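Local coordinates for CghA (Chaetomium globosum, PDB 6KBC), which belongs to the Diels-Alderase family, with two calycin-like beta-rich domains, and binds the ligand WK1 in a pocket lined by sixteen residues, at residues K352-S355 with G361-N364. Residues are numbered along the deposited sequence; the frame is centred on the assembly and turned at random.
Sequences KPTS and GTGN. With WK1 ((2S)-3-[(2S,4E)-4-[[(1R,2S,4aR,6S,8R,8aS)-2-[(E)-but-2-en-2-yl]-6,8-dimethyl-1,2,4a,5,6,7,8,8a-octahydronaphthalen-1-yl]-oxidanyl-methylidene]-3,5-bis(oxidanylidene)pyrrolidin-2-yl]-2-methyl-2-oxidanyl-propanoic acid), chain B.
The loop end of the beta hairpin formed by strands 348-353 and 363-375, in the C-terminal calycin-like domain, illustrates how strand register can place two side chains on one ligand. Lys352 and Asn364 form an antiparallel hydrogen-bonded pair: Lys352 N donates to Asn364 O, and Asn364 N returns a bond of 2.8 Å to Lys352 O, nearly in line with that carbonyl. Their side chains leave the same face of the sheet and run side by side, with Lys352 CE 3.4 Å from Asn364 ND2. Beyond CG the lysine is fully extended, which carries its amino group out to WK1, where Lys352 NZ donates to WK1 O2 at 2.8 Å; its bond to the carboxylate atom WK1 O is modelled as very short. The shorter Asn364, its CG anti to the backbone N (chi1 174°), reaches the pyrrolidine ring of the ligand, ND2 giving a bond of 2.9 Å to WK1 O4. Trp350 NE1 donates to the other end of this amide, OD1, and so fixes which way the group is flipped.

At the last strand residue, Pro353 faces Gly363 in a non-hydrogen-bonded pair, and its CA makes a CH...O contact with Thr362 O. Beyond it, Thr354 N donates to the same oxygen from above the carbonyl plane, and a water that also donates to Ser355 O gives it a further bond. Thr354 turns its two branches to different tasks: CG2 packs 3.6 Å from Asn364 CB, while OG1 lies 2.7 Å from Thr362 OG1 and is also hydrogen-bonded to Glu392 O of the adjoining strand 382-392. Near the turn, Ser355 OG folds back between its own backbone N and carbonyl carbon (chi1 71°) and accepts Thr362 N at 3.0 Å.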
loop_
_atom_site.group_PDB
_atom_site.type_symbol
_atom_site.label_atom_id
_atom_site.label_comp_id
_atom_site.label_asym_id
_atom_site.label_seq_id
_atom_site.Cartn_x
_atom_site.Cartn_y
_atom_site.Cartn_z
ATOM N N LYS A 352 4.290 -11.545 -10.727
ATOM C CA LYS A 352 5.448 -12.365 -10.436
ATOM C C LYS A 352 5.043 -13.528 -9.545
ATOM O O LYS A 352 4.130 -13.396 -8.715
ATOM C CB LYS A 352 6.558 -11.543 -9.770
ATOM C CG LYS A 352 6.202 -10.987 -8.425
ATOM C CD LYS A 352 7.389 -10.211 -7.847
ATOM C CE LYS A 352 7.043 -9.659 -6.481
ATOM N NZ LYS A 352 8.162 -8.889 -5.858
ATOM N N PRO A 353 5.693 -14.681 -9.703
ATOM C CA PRO A 353 5.372 -15.841 -8.860
ATOM C C PRO A 353 5.759 -15.605 -7.414
ATOM O O PRO A 353 6.754 -14.939 -7.118
ATOM C CB PRO A 353 6.219 -16.972 -9.468
ATOM C CG PRO A 353 6.570 -16.518 -10.847
ATOM C CD PRO A 353 6.673 -15.008 -10.755
ATOM N N THR A 354 4.963 -16.158 -6.497
ATOM C CA THR A 354 5.339 -16.200 -5.089
ATOM C C THR A 354 5.575 -17.634 -4.628
ATOM O O THR A 354 5.628 -17.894 -3.425
ATOM C CB THR A 354 4.276 -15.557 -4.201
ATOM O OG1 THR A 354 3.024 -16.209 -4.426
ATOM C CG2 THR A 354 4.143 -14.027 -4.482
ATOM N N SER A 355 5.653 -18.563 -5.564
ATOM C CA SER A 355 5.971 -19.954 -5.290
ATOM C C SER A 355 6.477 -20.552 -6.585
ATOM O O SER A 355 6.371 -19.943 -7.650
ATOM C CB SER A 355 4.746 -20.720 -4.793
ATOM O OG SER A 355 3.844 -20.891 -5.872
ATOM N N GLY A 361 0.545 -23.232 -7.516
ATOM C CA GLY A 361 1.280 -22.004 -7.767
ATOM C C GLY A 361 0.495 -20.771 -7.346
ATOM O O GLY A 361 -0.733 -20.721 -7.436
ATOM N N THR A 362 1.221 -19.780 -6.851
ATOM C CA THR A 362 0.635 -18.535 -6.382
ATOM C C THR A 362 1.444 -17.380 -6.945
ATOM O O THR A 362 2.568 -17.550 -7.437
ATOM C CB THR A 362 0.609 -18.451 -4.853
ATOM O OG1 THR A 362 1.932 -18.666 -4.352
ATOM C CG2 THR A 362 -0.362 -19.479 -4.241
ATOM N N GLY A 363 0.877 -16.186 -6.849
ATOM C CA GLY A 363 1.537 -15.064 -7.473
ATOM C C GLY A 363 1.195 -13.763 -6.785
ATOM O O GLY A 363 0.403 -13.707 -5.841
ATOM N N ASN A 364 1.828 -12.711 -7.296
ATOM C CA ASN A 364 1.730 -11.350 -6.792
ATOM C C ASN A 364 1.473 -10.498 -8.031
ATOM O O ASN A 364 2.339 -10.398 -8.904
ATOM C CB ASN A 364 3.018 -10.954 -6.071
ATOM C CG ASN A 364 3.040 -9.490 -5.631
ATOM O OD1 ASN A 364 2.138 -8.704 -5.940
ATOM N ND2 ASN A 364 4.074 -9.127 -4.886
HETATM O O WK1 B . 8.669 -6.416 -6.138
HETATM C C17 WK1 B . 7.796 -5.588 -6.196
HETATM O O1 WK1 B . 7.885 -4.611 -6.886
HETATM C C19 WK1 B . 6.559 -5.757 -5.413
HETATM O O2 WK1 B . 6.501 -6.980 -4.762
HETATM C C18 WK1 B . 5.389 -5.738 -6.347
HETATM C C20 WK1 B . 6.620 -4.637 -4.412
HETATM C C22 WK1 B . 5.303 -4.403 -3.793
HETATM N N WK1 B . 5.146 -3.242 -2.937
HETATM C C21 WK1 B . 4.506 -3.592 -1.827
HETATM O O5 WK1 B . 4.208 -2.727 -0.885
HETATM C C23 WK1 B . 4.741 -5.461 -2.984
HETATM O O4 WK1 B . 4.666 -6.731 -3.325
HETATM C C24 WK1 B . 4.195 -5.028 -1.745
HETATM C C16 WK1 B . 3.530 -5.843 -0.734
HETATM O O3 WK1 B . 3.400 -7.091 -0.974
HETATM C C9 WK1 B . 2.913 -5.218 0.445
HETATM C C8 WK1 B . 1.533 -4.812 -0.147
HETATM C C12 WK1 B . 1.467 -4.267 -1.559
HETATM C C13 WK1 B . 1.461 -2.981 -1.825
HETATM C C90 WK1 B . 1.402 -2.476 -3.226
HETATM C C14 WK1 B . 1.408 -5.205 -2.711
HETATM C C7 WK1 B . 0.558 -5.950 -0.119
HETATM C C6 WK1 B . 0.353 -6.577 1.009
HETATM C C3 WK1 B . 1.316 -6.305 2.120
HETATM C C4 WK1 B . 2.745 -6.134 1.649
HETATM C C5 WK1 B . 3.532 -5.578 2.819
HETATM C C11 WK1 B . 4.992 -5.559 2.494
HETATM C C2 WK1 B . 1.219 -7.203 3.325
HETATM C C1 WK1 B . 1.837 -6.425 4.443
HETATM C C10 WK1 B . 1.668 -7.022 5.801
HETATM C C WK1 B . 3.297 -6.290 4.137
HETATM O O HOH W 1 3.776 -19.331 -9.068
#